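Local coordinates for protein metazoan TIR-STING fusion (Crassostrea gigas, PDB 6WT6) that joins a TIR domain to a STING ligand-binding domain in one chain, a pairing that suggests a role in innate immune signalling, at residues F219-C224 against V330-V335; S235-R240 against A341-I346; C224-S229 against V282-F287; K215-F220 against N348-Q353. All coordinates share one frame; numbering follows the deposited sequence.

Interaction 1 of 4, residues F219-C224 against V330-V335; sequences FFPQSC and VFYKDV
Strands 219-221 and 330-332 run parallel, their axes 4.6 Å apart and inclined by 18°, with F219, F220 and P221 paired in order with V330, F331 and Y332. The bonds alternate as parallel pairing requires: F220 N gives to V330 O at 2.8 Å, Y332 N to F220 O, and Q222 N to Y332 O. F220 and F331 leave the sheet on one face, where their rings meet obliquely, CD1 to CD1 at 3.7 Å, with planes 59° apart. F219, V330, P221 and Y332 occupy the other. There P221 CA stands over one face of the Y332 ring, 4.0 Å from its centroid, while Y332 CE1 meets the F219 ring at its edge. Y332 reaches P221 because CG sits between its own N and carbonyl carbon (chi1 62°), which places the ring against P221. This pair closes one side of the mixed sheet of the STING ligand-binding domain, strand 327-332 being outermost within the chain. Beyond it, a type I turn from P221 to C224 brings S223 to the syn side of the D334 carboxylate. S223 N bonds to D334 OD1 at 3.2 Å, and S223 OG to the syn lone pair of D334 OD2 at 2.5 Å, two bonds from one residue to the two oxygens; S223 OG also accepts from R225 NE. Nearby, the CB and CG of Q222 lie against F331 CZ, the former at 3.6 Å.

Interaction 2 of 4, residues S235-R240 against A341-I346; sequences SLIKHR and AMPRLI
P343, whose ring is puckered rather than flat, receives both L236 and I237 at a single atom: L236 CB and I237 CG1 close on P343 CG, at 4.0 and 4.1 Å. The flat group present is the R240 guanidinium, which has K238 CB over one face; that contact lies within strand 238-243 itself, outside the interface proper.

The rest is a meeting of aliphatic chains. I237 carries its CG1 branch anti to the carbonyl carbon (chi1 -53°) and continues extended, which brings CD1 against two helix residues: M342 CG at 3.7 Å from I237 CD1, and I346 CD1 at 4.2 Å from the same methyl. M342 touches through CG, since the chain bends beyond that atom and sends its sulfur and methyl toward Y332. The residues I237 meets, M342, P343 and I346, sit on one side of helix 341-356, the last a turn beyond the first. The contact therefore joins the approach to strand 238-243, an outermost strand of the sheet within the chain, to the N-terminal part of that helix; Y263 and V265 of strand 260-266 also touch I237 and P343 respectively. No hydrogen bond crosses between the two segments, so attachment here rests on shape and on burial of carbon: I237, M342, P343 and I346 are all buried.

Interaction 3 of 4, residues C224-S229 against V282-F287; sequences CRCRDS and VIHTMF
The loop leaving strand 212-221 packs through C224, R225 and C226 onto I283, H284 and F287, in the N-terminal region around helix 284-291. One hydrogen bond crosses: C226 N gives to H284 ND1 at 3.0 Å, nearly straight at 171°, with the donor at the ring edge and 12° out of its plane. H284 turns its ring to the loop with CG anti to the backbone N (chi1 -164°), and its CA also makes a CH...O contact with C224 O at 3.2 Å. R225 lays its aliphatic part across F287: CG stands over the centre of the ring, 3.3 Å from the centroid, a close CH-pi contact, and CD follows toward CE1. The polar end goes to another partner, NE bonding to S223 OG. Apolar packing fills the inner side, where C226 SG meets I283 CG1 at 3.7 Å and C224 CB lies 4.1 Å from the same carbon, I283 CG1. C224 CB also approaches I283 O, at 3.3 Å. I283 continues inward to F220, P221 and F309, linking the loop to the sheet and to helix 299-319. The loop after strand 212-221 of the STING ligand-binding domain is thus pinned to helix 284-291 by a side-chain-to-backbone bond.

Interaction 4 of 4, residues K215-F220 against N348-Q353; sequences KLFLFF and NEIKNQ
F217 and K215 bring the mixed sheet of the STING ligand-binding domain against helix 341-356, in alpha/beta packing with strand and helix axes 10.9 Å apart at 142°. The apolar part centres on the F217 ring, which projects from the sheet face with CG anti to the carbonyl carbon (chi1 -72°). Its far end lies obliquely among one turn of helix: F217 CZ meets Q353 CG at 3.6 Å and I350 CA at 4.0 Å, and F217 CE1 meets E349 CB at 3.8 Å. Q353 and F217 run antiparallel alongside one another, so the glutamine's methylenes cover the end of the ring while its amide passes on toward the lysine. V330 and K328 of the adjacent strand also touch F217, and F275 and Y273 touch I350.

The polar part is buried. Q353 bends at chi2 and turns its carbonyl oxygen toward K215, which approaches it roughly perpendicularly. K215 also makes a salt bridge to E357, so its ammonium is held by both a neutral and a charged oxygen. With the bend at chi4 (62°), after an otherwise extended chain, K215 NZ donates a hydrogen bond to Q353 OE1 at 3.1 Å, in the carbonyl plane, with K215 CE at 3.2 Å from that oxygen.

All four contacts lie within the STING ligand-binding domain; interactions 1 and 4 use strand 212-221, and interaction 3 the loop that follows it. Interaction 1 bonds that strand edgewise to strand 327-332, while interaction 4 sets one face of it against helix 341-356. Interaction 2 uses the same helix nearer its N-terminus and meets interaction 1 through Y332 and M342. Interactions 2 and 4 are buried; 1 and 3 are partly so. Interactions 1, 3 and 4 mix polar and apolar contacts, and only 2 is purely apolar: interaction 1 has three backbone bonds, aromatic packing, and a carboxylate bound by S223 beyond the strands, interaction 3 a single histidine bond, and interaction 4 a single lysine-amide bond. I283 with F220 connects 3 to 1.

Interaction 1 of 4, residues F219-C224 against V330-V335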
# COMPACT_ATOMS: atom_id res chain seq x y z
N PHE A 219 -6.28 12.89 -13.62
CA PHE A 219 -7.50 12.24 -14.08
C PHE A 219 -7.62 10.85 -13.48
O PHE A 219 -6.66 10.06 -13.51
CB PHE A 219 -7.53 12.19 -15.61
CG PHE A 219 -7.73 13.54 -16.24
CD1 PHE A 219 -9.01 14.02 -16.46
CD2 PHE A 219 -6.65 14.34 -16.55
CE1 PHE A 219 -9.20 15.27 -17.02
CE2 PHE A 219 -6.84 15.59 -17.11
CZ PHE A 219 -8.11 16.06 -17.34
N PHE A 220 -8.80 10.55 -12.94
CA PHE A 220 -9.06 9.35 -12.15
C PHE A 220 -10.33 8.71 -12.72
O PHE A 220 -11.43 8.90 -12.17
CB PHE A 220 -9.21 9.71 -10.67
CG PHE A 220 -9.11 8.53 -9.72
CD1 PHE A 220 -9.64 7.29 -10.05
CD2 PHE A 220 -8.50 8.69 -8.49
CE1 PHE A 220 -9.55 6.23 -9.16
CE2 PHE A 220 -8.41 7.64 -7.60
CZ PHE A 220 -8.94 6.40 -7.94
N PRO A 221 -10.22 7.97 -13.82
CA PRO A 221 -11.38 7.24 -14.33
C PRO A 221 -11.80 6.15 -13.36
O PRO A 221 -10.97 5.45 -12.78
CB PRO A 221 -10.87 6.65 -15.65
CG PRO A 221 -9.39 6.54 -15.46
CD PRO A 221 -9.01 7.74 -14.63
N GLN A 222 -13.12 5.99 -13.20
CA GLN A 222 -13.64 5.04 -12.22
C GLN A 222 -13.21 3.61 -12.53
O GLN A 222 -13.03 2.80 -11.61
CB GLN A 222 -15.16 5.13 -12.14
CG GLN A 222 -15.77 4.19 -11.11
CD GLN A 222 -17.27 4.34 -10.99
OE1 GLN A 222 -17.88 5.16 -11.67
NE2 GLN A 222 -17.88 3.55 -10.11
N SER A 223 -13.07 3.27 -13.81
CA SER A 223 -12.63 1.92 -14.14
C SER A 223 -11.16 1.70 -13.84
O SER A 223 -10.70 0.55 -13.90
CB SER A 223 -12.89 1.61 -15.61
OG SER A 223 -11.91 2.24 -16.42
N CYS A 224 -10.42 2.77 -13.53
CA CYS A 224 -8.98 2.79 -13.30
C CYS A 224 -8.17 2.48 -14.55
O CYS A 224 -6.94 2.33 -14.46
CB CYS A 224 -8.57 1.84 -12.16
SG CYS A 224 -9.44 2.19 -10.62
N VAL A 330 -9.45 14.74 -10.81
CA VAL A 330 -10.69 14.72 -11.58
C VAL A 330 -11.17 13.28 -11.63
O VAL A 330 -10.72 12.49 -12.47
CB VAL A 330 -10.49 15.29 -12.99
CG1 VAL A 330 -11.81 15.27 -13.78
CG2 VAL A 330 -9.91 16.70 -12.94
N PHE A 331 -12.09 12.92 -10.74
CA PHE A 331 -12.72 11.61 -10.78
C PHE A 331 -13.95 11.68 -11.70
O PHE A 331 -14.74 12.62 -11.61
CB PHE A 331 -13.12 11.15 -9.38
CG PHE A 331 -13.72 9.77 -9.34
CD1 PHE A 331 -12.93 8.66 -9.16
CD2 PHE A 331 -15.09 9.60 -9.49
CE1 PHE A 331 -13.48 7.39 -9.13
CE2 PHE A 331 -15.65 8.33 -9.45
CZ PHE A 331 -14.85 7.23 -9.27
N TYR A 332 -14.10 10.67 -12.56
CA TYR A 332 -15.20 10.68 -13.51
C TYR A 332 -15.51 9.25 -13.93
O TYR A 332 -14.64 8.38 -13.92
CB TYR A 332 -14.85 11.53 -14.74
CG TYR A 332 -13.67 11.01 -15.53
CD1 TYR A 332 -12.36 11.34 -15.17
CD2 TYR A 332 -13.85 10.20 -16.65
CE1 TYR A 332 -11.27 10.87 -15.88
CE2 TYR A 332 -12.77 9.72 -17.37
CZ TYR A 332 -11.49 10.06 -16.99
OH TYR A 332 -10.41 9.59 -17.71
N LYS A 333 -16.77 9.04 -14.31
CA LYS A 333 -17.21 7.77 -14.89
C LYS A 333 -16.81 7.75 -16.36
O LYS A 333 -17.37 8.49 -17.18
CB LYS A 333 -18.72 7.60 -14.76
CG LYS A 333 -19.23 7.65 -13.33
CD LYS A 333 -20.69 7.19 -13.24
CE LYS A 333 -21.26 7.45 -11.85
NZ LYS A 333 -22.56 6.76 -11.64
N ASP A 334 -15.84 6.90 -16.70
CA ASP A 334 -15.36 6.80 -18.07
C ASP A 334 -16.27 5.85 -18.85
O ASP A 334 -15.92 4.71 -19.18
CB ASP A 334 -13.90 6.35 -18.10
CG ASP A 334 -13.65 5.14 -17.22
OD1 ASP A 334 -14.33 5.00 -16.19
OD2 ASP A 334 -12.77 4.32 -17.56
N VAL A 335 -17.47 6.35 -19.15
CA VAL A 335 -18.50 5.56 -19.82
C VAL A 335 -18.99 6.17 -21.12
O VAL A 335 -19.80 5.53 -21.81
CB VAL A 335 -19.71 5.30 -18.88
CG1 VAL A 335 -19.28 4.56 -17.62
CG2 VAL A 335 -20.41 6.62 -18.54

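Interaction 2 of 4, residues S235-R240 against A341-I346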
# COMPACT_ATOMS: atom_id res chain seq x y z
N SER A 235 -11.10 13.68 -29.87
CA SER A 235 -10.32 14.41 -30.85
C SER A 235 -10.40 15.92 -30.66
O SER A 235 -9.60 16.65 -31.25
CB SER A 235 -10.79 14.04 -32.26
OG SER A 235 -12.13 14.47 -32.47
N LEU A 236 -11.34 16.41 -29.83
CA LEU A 236 -11.44 17.83 -29.53
C LEU A 236 -10.48 18.26 -28.42
O LEU A 236 -10.42 19.46 -28.11
CB LEU A 236 -12.88 18.17 -29.14
CG LEU A 236 -13.90 17.91 -30.24
CD1 LEU A 236 -15.33 18.11 -29.75
CD2 LEU A 236 -13.60 18.79 -31.44
N ILE A 237 -9.72 17.34 -27.84
CA ILE A 237 -8.67 17.65 -26.87
C ILE A 237 -7.35 17.65 -27.63
O ILE A 237 -6.95 16.62 -28.18
CB ILE A 237 -8.66 16.65 -25.71
CG1 ILE A 237 -10.05 16.53 -25.08
CG2 ILE A 237 -7.61 17.04 -24.68
CD1 ILE A 237 -10.18 15.38 -24.10
N LYS A 238 -6.66 18.79 -27.65
CA LYS A 238 -5.51 19.00 -28.53
C LYS A 238 -4.23 19.14 -27.72
O LYS A 238 -4.17 19.92 -26.77
CB LYS A 238 -5.71 20.23 -29.40
CG LYS A 238 -6.93 20.18 -30.31
CD LYS A 238 -6.93 21.35 -31.27
CE LYS A 238 -8.19 21.39 -32.13
NZ LYS A 238 -8.12 22.46 -33.16
N HIS A 239 -3.20 18.40 -28.13
CA HIS A 239 -1.87 18.59 -27.57
C HIS A 239 -1.37 20.00 -27.88
O HIS A 239 -1.45 20.46 -29.02
CB HIS A 239 -0.90 17.55 -28.15
CG HIS A 239 -0.71 16.35 -27.29
ND1 HIS A 239 -1.50 15.22 -27.40
CD2 HIS A 239 0.19 16.09 -26.31
CE1 HIS A 239 -1.10 14.32 -26.52
NE2 HIS A 239 -0.07 14.82 -25.84
N ARG A 240 -0.84 20.68 -26.86
CA ARG A 240 -0.38 22.06 -27.00
C ARG A 240 1.04 22.25 -26.50
O ARG A 240 1.44 23.39 -26.21
CB ARG A 240 -1.32 23.03 -26.28
CG ARG A 240 -2.73 23.08 -26.83
CD ARG A 240 -2.77 23.55 -28.28
NE ARG A 240 -4.15 23.79 -28.72
CZ ARG A 240 -4.49 24.15 -29.96
NH1 ARG A 240 -3.57 24.32 -30.89
NH2 ARG A 240 -5.77 24.34 -30.26
N ALA A 341 -18.29 14.91 -24.43
CA ALA A 341 -18.44 14.55 -23.03
C ALA A 341 -17.20 14.93 -22.22
O ALA A 341 -17.30 15.67 -21.23
CB ALA A 341 -18.74 13.05 -22.91
N MET A 342 -16.04 14.43 -22.62
CA MET A 342 -14.82 14.70 -21.85
C MET A 342 -14.42 16.17 -21.97
O MET A 342 -14.05 16.77 -20.96
CB MET A 342 -13.68 13.78 -22.29
CG MET A 342 -12.40 13.95 -21.48
SD MET A 342 -12.58 13.35 -19.79
CE MET A 342 -13.07 11.67 -20.12
N PRO A 343 -14.46 16.78 -23.16
CA PRO A 343 -14.22 18.24 -23.22
C PRO A 343 -15.11 19.06 -22.30
O PRO A 343 -14.63 20.01 -21.67
CB PRO A 343 -14.47 18.56 -24.70
CG PRO A 343 -14.02 17.34 -25.40
CD PRO A 343 -14.46 16.20 -24.52
N ARG A 344 -16.41 18.74 -22.21
CA ARG A 344 -17.29 19.52 -21.35
C ARG A 344 -16.98 19.32 -19.88
O ARG A 344 -17.12 20.25 -19.08
CB ARG A 344 -18.75 19.18 -21.64
CG ARG A 344 -19.74 20.02 -20.84
CD ARG A 344 -21.17 19.86 -21.35
NE ARG A 344 -21.32 20.35 -22.72
CZ ARG A 344 -21.40 19.56 -23.79
NH1 ARG A 344 -21.34 18.24 -23.65
NH2 ARG A 344 -21.53 20.09 -25.00
N LEU A 345 -16.55 18.12 -19.50
CA LEU A 345 -16.17 17.87 -18.11
C LEU A 345 -14.95 18.69 -17.73
O LEU A 345 -14.91 19.30 -16.65
CB LEU A 345 -15.92 16.38 -17.91
CG LEU A 345 -15.23 16.03 -16.59
CD1 LEU A 345 -16.13 16.39 -15.41
CD2 LEU A 345 -14.84 14.57 -16.56
N ILE A 346 -13.93 18.72 -18.59
CA ILE A 346 -12.69 19.41 -18.27
C ILE A 346 -12.91 20.92 -18.23
O ILE A 346 -12.41 21.61 -17.33
CB ILE A 346 -11.58 19.03 -19.27
CG1 ILE A 346 -11.31 17.53 -19.22
CG2 ILE A 346 -10.31 19.81 -18.96
CD1 ILE A 346 -10.28 17.06 -20.24

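Interaction 3 of 4, residues C224-S229 against V282-F287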
# COMPACT_ATOMS: atom_id res chain seq x y z
N CYS A 224 -10.42 2.77 -13.53
CA CYS A 224 -8.98 2.79 -13.30
C CYS A 224 -8.17 2.48 -14.55
O CYS A 224 -6.94 2.33 -14.46
CB CYS A 224 -8.57 1.84 -12.16
SG CYS A 224 -9.44 2.19 -10.62
N ARG A 225 -8.82 2.37 -15.71
CA ARG A 225 -8.10 2.20 -16.97
C ARG A 225 -7.46 3.52 -17.37
O ARG A 225 -8.16 4.51 -17.61
CB ARG A 225 -9.04 1.72 -18.07
CG ARG A 225 -9.39 0.26 -18.00
CD ARG A 225 -10.37 -0.13 -19.10
NE ARG A 225 -11.60 0.65 -19.04
CZ ARG A 225 -12.54 0.63 -19.97
NH1 ARG A 225 -12.40 -0.14 -21.05
NH2 ARG A 225 -13.64 1.37 -19.84
N CYS A 226 -6.14 3.54 -17.46
CA CYS A 226 -5.42 4.70 -17.93
C CYS A 226 -5.06 4.51 -19.40
O CYS A 226 -4.63 3.43 -19.81
CB CYS A 226 -4.15 4.94 -17.11
SG CYS A 226 -4.48 5.20 -15.34
N ARG A 227 -5.25 5.57 -20.18
CA ARG A 227 -4.87 5.59 -21.58
C ARG A 227 -3.53 6.29 -21.75
O ARG A 227 -3.02 6.93 -20.82
CB ARG A 227 -5.97 6.28 -22.40
CG ARG A 227 -7.37 5.73 -22.09
CD ARG A 227 -8.46 6.31 -22.96
NE ARG A 227 -8.42 5.73 -24.30
CZ ARG A 227 -9.38 5.90 -25.21
NH1 ARG A 227 -10.45 6.63 -24.92
NH2 ARG A 227 -9.26 5.34 -26.40
N ASP A 228 -2.93 6.14 -22.93
CA ASP A 228 -1.62 6.73 -23.16
C ASP A 228 -1.66 8.25 -23.05
O ASP A 228 -0.68 8.87 -22.62
CB ASP A 228 -1.08 6.32 -24.54
CG ASP A 228 -0.48 4.93 -24.53
OD1 ASP A 228 0.13 4.53 -23.52
OD2 ASP A 228 -0.61 4.23 -25.56
N SER A 229 -2.78 8.86 -23.43
CA SER A 229 -2.95 10.30 -23.34
C SER A 229 -4.41 10.59 -23.04
O SER A 229 -5.29 9.90 -23.56
CB SER A 229 -2.51 10.99 -24.63
OG SER A 229 -2.89 12.36 -24.64
N VAL A 282 -0.82 5.29 -11.21
CA VAL A 282 -0.78 4.18 -10.26
C VAL A 282 -2.11 3.43 -10.22
O VAL A 282 -2.14 2.22 -9.93
CB VAL A 282 -0.36 4.69 -8.87
CG1 VAL A 282 -1.46 5.54 -8.25
CG2 VAL A 282 0.01 3.52 -7.96
N ILE A 283 -3.23 4.09 -10.52
CA ILE A 283 -4.52 3.42 -10.41
C ILE A 283 -4.68 2.31 -11.45
O ILE A 283 -5.47 1.39 -11.25
CB ILE A 283 -5.69 4.42 -10.51
CG1 ILE A 283 -5.84 4.94 -11.94
CG2 ILE A 283 -5.49 5.56 -9.53
CD1 ILE A 283 -6.88 6.04 -12.09
N HIS A 284 -3.91 2.37 -12.55
CA HIS A 284 -4.00 1.33 -13.57
C HIS A 284 -3.66 -0.04 -13.01
O HIS A 284 -4.11 -1.06 -13.55
CB HIS A 284 -3.06 1.66 -14.73
CG HIS A 284 -3.34 0.88 -15.98
ND1 HIS A 284 -4.37 1.19 -16.83
CD2 HIS A 284 -2.73 -0.21 -16.50
CE1 HIS A 284 -4.39 0.33 -17.84
NE2 HIS A 284 -3.40 -0.54 -17.66
N THR A 285 -2.88 -0.09 -11.93
CA THR A 285 -2.55 -1.35 -11.28
C THR A 285 -3.81 -2.07 -10.80
O THR A 285 -3.91 -3.29 -10.92
CB THR A 285 -1.59 -1.08 -10.11
OG1 THR A 285 -0.32 -0.68 -10.63
CG2 THR A 285 -1.42 -2.33 -9.24
N MET A 286 -4.78 -1.32 -10.26
CA MET A 286 -6.01 -1.94 -9.80
C MET A 286 -6.82 -2.51 -10.96
O MET A 286 -7.46 -3.56 -10.82
CB MET A 286 -6.84 -0.93 -9.00
CG MET A 286 -6.30 -0.67 -7.60
SD MET A 286 -7.13 0.67 -6.72
CE MET A 286 -6.49 2.10 -7.58
N PHE A 287 -6.80 -1.85 -12.12
CA PHE A 287 -7.43 -2.43 -13.30
C PHE A 287 -6.74 -3.73 -13.71
O PHE A 287 -7.41 -4.71 -14.03
CB PHE A 287 -7.40 -1.44 -14.47
CG PHE A 287 -7.73 -2.06 -15.79
CD1 PHE A 287 -9.02 -2.47 -16.07
CD2 PHE A 287 -6.75 -2.24 -16.76
CE1 PHE A 287 -9.33 -3.05 -17.29
CE2 PHE A 287 -7.05 -2.82 -17.98
CZ PHE A 287 -8.34 -3.22 -18.25

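Interaction 4 of 4, residues K215-F220 against N348-Q353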
# COMPACT_ATOMS: atom_id res chain seq x y z
N LYS A 215 -3.36 24.86 -11.68
CA LYS A 215 -3.20 23.54 -11.09
C LYS A 215 -2.93 22.47 -12.15
O LYS A 215 -3.21 22.64 -13.34
CB LYS A 215 -4.45 23.16 -10.29
CG LYS A 215 -4.74 24.06 -9.09
CD LYS A 215 -5.91 23.51 -8.28
CE LYS A 215 -6.24 24.40 -7.09
NZ LYS A 215 -6.67 25.77 -7.51
N LEU A 216 -2.37 21.36 -11.68
CA LEU A 216 -2.20 20.16 -12.49
C LEU A 216 -3.42 19.28 -12.28
O LEU A 216 -3.70 18.86 -11.15
CB LEU A 216 -0.92 19.42 -12.09
CG LEU A 216 -0.68 18.08 -12.78
CD1 LEU A 216 -0.51 18.27 -14.28
CD2 LEU A 216 0.53 17.37 -12.18
N PHE A 217 -4.16 19.01 -13.35
CA PHE A 217 -5.37 18.20 -13.27
C PHE A 217 -5.00 16.73 -13.42
O PHE A 217 -4.40 16.33 -14.42
CB PHE A 217 -6.38 18.64 -14.33
CG PHE A 217 -7.02 19.96 -14.03
CD1 PHE A 217 -8.30 20.02 -13.49
CD2 PHE A 217 -6.34 21.15 -14.25
CE1 PHE A 217 -8.89 21.23 -13.20
CE2 PHE A 217 -6.92 22.37 -13.95
CZ PHE A 217 -8.20 22.41 -13.43
N LEU A 218 -5.35 15.94 -12.41
CA LEU A 218 -5.01 14.52 -12.35
C LEU A 218 -6.29 13.72 -12.58
O LEU A 218 -7.26 13.85 -11.82
CB LEU A 218 -4.39 14.17 -11.00
CG LEU A 218 -3.11 14.91 -10.62
CD1 LEU A 218 -2.81 14.69 -9.15
CD2 LEU A 218 -1.94 14.47 -11.49
N PHE A 219 -6.28 12.89 -13.62
CA PHE A 219 -7.50 12.24 -14.08
C PHE A 219 -7.62 10.85 -13.48
O PHE A 219 -6.66 10.06 -13.51
CB PHE A 219 -7.53 12.19 -15.61
CG PHE A 219 -7.73 13.54 -16.24
CD1 PHE A 219 -9.01 14.02 -16.46
CD2 PHE A 219 -6.65 14.34 -16.55
CE1 PHE A 219 -9.20 15.27 -17.02
CE2 PHE A 219 -6.84 15.59 -17.11
CZ PHE A 219 -8.11 16.06 -17.34
N PHE A 220 -8.80 10.55 -12.94
CA PHE A 220 -9.06 9.35 -12.15
C PHE A 220 -10.33 8.71 -12.72
O PHE A 220 -11.43 8.90 -12.17
CB PHE A 220 -9.21 9.71 -10.67
CG PHE A 220 -9.11 8.53 -9.72
CD1 PHE A 220 -9.64 7.29 -10.05
CD2 PHE A 220 -8.50 8.69 -8.49
CE1 PHE A 220 -9.55 6.23 -9.16
CE2 PHE A 220 -8.41 7.64 -7.60
CZ PHE A 220 -8.94 6.40 -7.94
N ASN A 348 -15.59 22.41 -17.41
CA ASN A 348 -16.25 22.68 -16.15
C ASN A 348 -15.25 22.74 -15.00
O ASN A 348 -15.34 23.61 -14.13
CB ASN A 348 -17.32 21.62 -15.88
CG ASN A 348 -18.69 22.05 -16.35
OD1 ASN A 348 -19.36 22.86 -15.70
ND2 ASN A 348 -19.14 21.49 -17.47
N GLU A 349 -14.28 21.82 -14.98
CA GLU A 349 -13.31 21.81 -13.90
C GLU A 349 -12.35 22.99 -13.99
O GLU A 349 -12.00 23.59 -12.97
CB GLU A 349 -12.53 20.49 -13.89
CG GLU A 349 -13.23 19.37 -13.13
CD GLU A 349 -13.39 19.67 -11.65
OE1 GLU A 349 -12.70 20.57 -11.12
OE2 GLU A 349 -14.22 18.99 -11.00
N ILE A 350 -11.93 23.35 -15.20
CA ILE A 350 -11.02 24.47 -15.37
C ILE A 350 -11.67 25.77 -14.90
O ILE A 350 -11.04 26.57 -14.20
CB ILE A 350 -10.56 24.58 -16.84
CG1 ILE A 350 -9.71 23.37 -17.23
CG2 ILE A 350 -9.80 25.88 -17.08
CD1 ILE A 350 -9.27 23.39 -18.68
N LYS A 351 -12.93 25.98 -15.27
CA LYS A 351 -13.63 27.19 -14.86
C LYS A 351 -13.86 27.22 -13.36
O LYS A 351 -13.78 28.28 -12.73
CB LYS A 351 -14.95 27.31 -15.62
CG LYS A 351 -14.79 27.52 -17.12
CD LYS A 351 -16.13 27.51 -17.84
CE LYS A 351 -15.94 27.77 -19.33
NZ LYS A 351 -17.24 27.80 -20.06
N ASN A 352 -14.14 26.06 -12.76
CA ASN A 352 -14.31 26.00 -11.31
C ASN A 352 -13.03 26.39 -10.58
O ASN A 352 -13.07 27.10 -9.57
CB ASN A 352 -14.77 24.59 -10.91
CG ASN A 352 -15.06 24.48 -9.43
OD1 ASN A 352 -15.92 25.19 -8.90
ND2 ASN A 352 -14.38 23.56 -8.75
N GLN A 353 -11.88 25.94 -11.09
CA GLN A 353 -10.62 26.25 -10.43
C GLN A 353 -10.23 27.71 -10.64
O GLN A 353 -9.59 28.30 -9.76
CB GLN A 353 -9.52 25.31 -10.93
CG GLN A 353 -9.76 23.86 -10.56
CD GLN A 353 -9.95 23.66 -9.07
OE1 GLN A 353 -9.27 24.28 -8.25
NE2 GLN A 353 -10.90 22.80 -8.71